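Local coordinates for tubulin-like protein CetZ (Methanosaeta thermophila, PDB 3ZID) that binds guanine nucleotide and probably hydrolyses GTP as a tubulin/FtsZ-family cytoskeletal protein thought to control archaeal cell shape, at residues I246-A249 / I250-L254; L284-D287 / E288-E292. One frame throughout, in Å; residues are numbered along the deposited sequence.

Contact 1: residues I246-A249 / I250-L254; sequences IRAA and IKNSL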
loop_
_atom_site.group_PDB
_atom_site.type_symbol
_atom_site.label_atom_id
_atom_site.label_comp_id
_atom_site.label_asym_id
_atom_site.label_seq_id
_atom_site.Cartn_x
_atom_site.Cartn_y
_atom_site.Cartn_z
ATOM N N ILE A 246 -4.929 -12.818 24.688
ATOM C CA ILE A 246 -4.994 -11.496 24.064
ATOM C C ILE A 246 -3.613 -10.847 24.065
ATOM O O ILE A 246 -3.231 -10.186 23.112
ATOM C CB ILE A 246 -5.994 -10.572 24.773
ATOM C CG1 ILE A 246 -7.394 -11.177 24.730
ATOM C CG2 ILE A 246 -6.045 -9.208 24.091
ATOM C CD1 ILE A 246 -8.009 -11.146 23.367
ATOM N N ARG A 247 -2.876 -11.045 25.146
ATOM C CA ARG A 247 -1.519 -10.550 25.245
ATOM C C ARG A 247 -0.679 -11.048 24.084
ATOM O O ARG A 247 0.015 -10.272 23.428
ATOM C CB ARG A 247 -0.906 -11.015 26.560
ATOM C CG ARG A 247 0.594 -10.832 26.658
ATOM C CD ARG A 247 1.085 -11.333 28.006
ATOM N NE ARG A 247 2.432 -10.878 28.329
ATOM C CZ ARG A 247 2.944 -10.899 29.555
ATOM N NH1 ARG A 247 2.210 -11.342 30.567
ATOM N NH2 ARG A 247 4.184 -10.473 29.773
ATOM N N ALA A 248 -0.749 -12.349 23.828
ATOM C CA ALA A 248 0.024 -12.930 22.750
ATOM C C ALA A 248 -0.522 -12.455 21.417
ATOM O O ALA A 248 0.235 -12.153 20.498
ATOM C CB ALA A 248 0.022 -14.441 22.820
ATOM N N ALA A 249 -1.843 -12.395 21.319
ATOM C CA ALA A 249 -2.468 -11.909 20.108
ATOM C C ALA A 249 -2.022 -10.465 19.838
ATOM O O ALA A 249 -1.674 -10.159 18.718
ATOM C CB ALA A 249 -3.978 -12.038 20.170
ATOM N N ILE A 250 -2.017 -9.585 20.848
ATOM C CA ILE A 250 -1.576 -8.196 20.667
ATOM C C ILE A 250 -0.126 -8.106 20.241
ATOM O O ILE A 250 0.172 -7.447 19.248
ATOM C CB ILE A 250 -1.792 -7.313 21.898
ATOM C CG1 ILE A 250 -3.282 -7.045 22.072
ATOM C CG2 ILE A 250 -1.048 -5.981 21.723
ATOM C CD1 ILE A 250 -3.633 -6.329 23.364
ATOM N N LYS A 251 0.771 -8.820 20.915
ATOM C CA LYS A 251 2.201 -8.852 20.538
ATOM C C LYS A 251 2.489 -9.365 19.130
ATOM O O LYS A 251 3.313 -8.800 18.428
ATOM C CB LYS A 251 2.990 -9.723 21.529
ATOM C CG LYS A 251 4.432 -9.964 21.080
ATOM C CD LYS A 251 5.292 -10.658 22.143
ATOM C CE LYS A 251 6.731 -10.826 21.634
ATOM N NZ LYS A 251 7.705 -11.224 22.701
ATOM N N ASN A 252 1.836 -10.459 18.745
ATOM C CA ASN A 252 2.044 -11.096 17.438
ATOM C C ASN A 252 1.630 -10.256 16.207
ATOM O O ASN A 252 2.120 -10.469 15.107
ATOM C CB ASN A 252 1.305 -12.419 17.408
ATOM C CG ASN A 252 2.004 -13.471 18.196
ATOM O OD1 ASN A 252 3.184 -13.338 18.497
ATOM N ND2 ASN A 252 1.260 -14.482 18.629
ATOM N N SER A 253 0.669 -9.355 16.397
ATOM C CA SER A 253 0.234 -8.381 15.382
ATOM C C SER A 253 1.192 -7.213 15.302
ATOM O O SER A 253 1.092 -6.396 14.388
ATOM C CB SER A 253 -1.159 -7.846 15.680
ATOM O OG SER A 253 -1.079 -6.915 16.745
ATOM N N LEU A 254 2.064 -7.082 16.304
ATOM C CA LEU A 254 3.039 -5.999 16.273
ATOM C C LEU A 254 4.442 -6.469 15.959
ATOM O O LEU A 254 5.349 -5.653 15.817
ATOM C CB LEU A 254 3.078 -5.232 17.588
ATOM C CG LEU A 254 1.806 -4.516 17.967
ATOM C CD1 LEU A 254 2.009 -3.981 19.363
ATOM C CD2 LEU A 254 1.610 -3.410 16.964
#

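Contact 2: residues L284-D287 / E288-E292; sequences LNVD and EITKE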
loop_
_atom_site.group_PDB
_atom_site.type_symbol
_atom_site.label_atom_id
_atom_site.label_comp_id
_atom_site.label_asym_id
_atom_site.label_seq_id
_atom_site.Cartn_x
_atom_site.Cartn_y
_atom_site.Cartn_z
ATOM N N LEU A 284 -12.872 -11.538 25.895
ATOM C CA LEU A 284 -12.487 -10.122 26.031
ATOM C C LEU A 284 -12.511 -9.617 27.460
ATOM O O LEU A 284 -13.564 -9.321 28.027
ATOM C CB LEU A 284 -13.358 -9.229 25.145
ATOM C CG LEU A 284 -13.409 -9.574 23.654
ATOM C CD1 LEU A 284 -14.431 -8.716 22.927
ATOM C CD2 LEU A 284 -12.049 -9.484 22.971
ATOM N N ASN A 285 -11.333 -9.532 28.051
ATOM C CA ASN A 285 -11.163 -9.015 29.392
ATOM C C ASN A 285 -10.620 -7.600 29.263
ATOM O O ASN A 285 -9.444 -7.412 28.939
ATOM C CB ASN A 285 -10.178 -9.921 30.139
ATOM C CG ASN A 285 -9.977 -9.525 31.592
ATOM O OD1 ASN A 285 -10.039 -8.347 31.962
ATOM N ND2 ASN A 285 -9.707 -10.520 32.426
ATOM N N VAL A 286 -11.487 -6.613 29.466
ATOM C CA VAL A 286 -11.111 -5.218 29.282
ATOM C C VAL A 286 -9.918 -4.789 30.124
ATOM O O VAL A 286 -9.046 -4.060 29.662
ATOM C CB VAL A 286 -12.306 -4.273 29.533
ATOM C CG1 VAL A 286 -11.928 -2.841 29.179
ATOM C CG2 VAL A 286 -13.477 -4.721 28.719
ATOM N N ASP A 287 -9.887 -5.249 31.360
ATOM C CA ASP A 287 -8.798 -4.947 32.269
ATOM C C ASP A 287 -7.482 -5.491 31.762
ATOM O O ASP A 287 -6.469 -4.788 31.755
ATOM C CB ASP A 287 -9.092 -5.549 33.643
ATOM C CG ASP A 287 -8.047 -5.182 34.672
ATOM O OD1 ASP A 287 -7.418 -4.112 34.535
ATOM O OD2 ASP A 287 -7.837 -5.975 35.610
ATOM N N GLU A 288 -7.499 -6.741 31.320
ATOM C CA GLU A 288 -6.301 -7.360 30.745
ATOM C C GLU A 288 -5.859 -6.628 29.475
ATOM O O GLU A 288 -4.678 -6.380 29.278
ATOM C CB GLU A 288 -6.542 -8.847 30.441
ATOM C CG GLU A 288 -5.503 -9.470 29.538
ATOM C CD GLU A 288 -5.848 -10.892 29.115
ATOM O OE1 GLU A 288 -7.042 -11.259 29.193
ATOM O OE2 GLU A 288 -4.931 -11.626 28.668
ATOM N N ILE A 289 -6.808 -6.292 28.606
ATOM C CA ILE A 289 -6.468 -5.622 27.347
ATOM C C ILE A 289 -5.831 -4.269 27.647
ATOM O O ILE A 289 -4.827 -3.893 27.047
ATOM C CB ILE A 289 -7.698 -5.449 26.465
ATOM C CG1 ILE A 289 -8.189 -6.824 25.997
ATOM C CG2 ILE A 289 -7.380 -4.530 25.273
ATOM C CD1 ILE A 289 -9.660 -6.873 25.606
ATOM N N THR A 290 -6.427 -3.553 28.593
ATOM C CA THR A 290 -5.945 -2.250 29.008
ATOM C C THR A 290 -4.509 -2.316 29.519
ATOM O O THR A 290 -3.662 -1.504 29.118
ATOM C CB THR A 290 -6.890 -1.631 30.039
ATOM O OG1 THR A 290 -8.168 -1.444 29.409
ATOM C CG2 THR A 290 -6.372 -0.281 30.506
ATOM N N LYS A 291 -4.234 -3.316 30.353
ATOM C CA LYS A 291 -2.902 -3.537 30.901
ATOM C C LYS A 291 -1.894 -3.815 29.794
ATOM O O LYS A 291 -0.789 -3.260 29.795
ATOM C CB LYS A 291 -2.917 -4.694 31.904
ATOM C CG LYS A 291 -3.519 -4.347 33.237
ATOM C CD LYS A 291 -3.855 -5.601 34.030
ATOM C CE LYS A 291 -4.498 -5.254 35.363
ATOM N NZ LYS A 291 -5.163 -6.434 35.979
ATOM N N GLU A 292 -2.290 -4.629 28.816
ATOM C CA GLU A 292 -1.417 -4.878 27.670
ATOM C C GLU A 292 -1.155 -3.636 26.844
ATOM O O GLU A 292 -0.029 -3.412 26.411
ATOM C CB GLU A 292 -1.964 -5.999 26.797
ATOM C CG GLU A 292 -1.997 -7.337 27.518
ATOM C CD GLU A 292 -0.617 -7.760 28.013
ATOM O OE1 GLU A 292 0.385 -7.461 27.321
ATOM O OE2 GLU A 292 -0.535 -8.387 29.096
HETATM O O HOH W 1 -8.899 -10.273 27.270
#

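Contact 1: residues I246-A249 / I250-L254
Ile246 and Ile250, one helical turn apart, pack side by side: the branch methyl CG2 of Ile246 lies 3.8 Å from the end methyl CD1 of Ile250, and the two side chains cross obliquely. In Ile250, CG1 stands anti to the carbonyl carbon (chi1 -71°), which carries it back over the preceding turn, 3.3 Å from Ile246 O. The backbone bonds are those of an alpha helix: Ile250 N to Ile246 O at 2.6 Å, then Lys251 N to Arg247 O and Asn252 N to Ala248 O, all close to straight. Ser253 N makes a weak bond to Ala249 O, 3.4 Å. Helix 246-252 packs on the four-stranded mixed sheet of the C-terminal domain of the tubulin/FtsZ fold, its isoleucines turned to Ile277 of strand 270-279 and to Ile289 and Ile293 of helix 286-296. With an alanine at Ile250, Ile246 CG2 is likely to lose its neighbour on the next turn, and a gap to open against Ile277 and Ile293. Among the polar side chains, Ser253 OG donates to Ile250 O over 2.8 Å. Asn252 CB packs against Ala248 O at 3.3 Å.

Contact 2: residues L284-D287 / E288-E292
Lys291 NZ donates to Asp287 OD2 over 2.7 Å, a salt bridge in which the ammonium arrives from above the carboxylate plane. The lysine reaches it with an extended chain beyond CG, and its CE lies 3.2 Å from the other oxygen, Asp287 OD1. Thr290 OG1 donates to Val286 O at 2.8 Å; Thr290 N bonds to the same oxygen from the opposite face of the carbonyl plane, so two donors grip it. The hydroxyl is placed for this by a chi1 of -63°, beside its own backbone N. Asn285 is the N-cap of helix 286-296: with CG anti to the backbone N (chi1 -177°), its OD1 takes the N-H of Glu288 at 3.1 Å. That bond is nearly straight at hydrogen, yet the donor sits well above the amide plane. Asn285 O starts the main-chain ladder by accepting from Ile289 N. The helix is the crossover of a beta-alpha-beta unit between strands 270-279 and 302-309. At its start a water accepts from Asn285 N and bonds to Glu288 OE1 at 2.8 Å, linking the cap to the first turn. The Glu288 carboxylate stands almost perpendicular to the Asn285 amide (88°), with OE1 3.5 Å from Asn285 CB. Inward, Ile289 CD1 lies 4.4 Å from Leu284 CB, and both side chains rest on Ile277 of strand 270-279, while Leu284 also touches Ile307 and Ile309.

Overall arrangement
Both contacts are local, within one helix and its end: contact 1 along helix 246-252, contact 2 at the start of helix 286-296. The two helices pack on the same mixed sheet, with strand 270-279 behind both; the contact centres are about 12 Å apart and away from the nucleotide site. Contact 1 is the more buried: its isoleucine pair faces inward, with the bond from Ser253 OG to Ile250 O near its C-terminal end. Contact 2 lies at the surface, where a cap, a water and a salt bridge do the work and a single isoleucine is buried. The helices meet where Ile246 CG2 packs 3.7 Å from Ile289 CG1 and Ile250 CD1 lies against Glu292 CB; Arg247 and Glu292 add a long, weak ion pair.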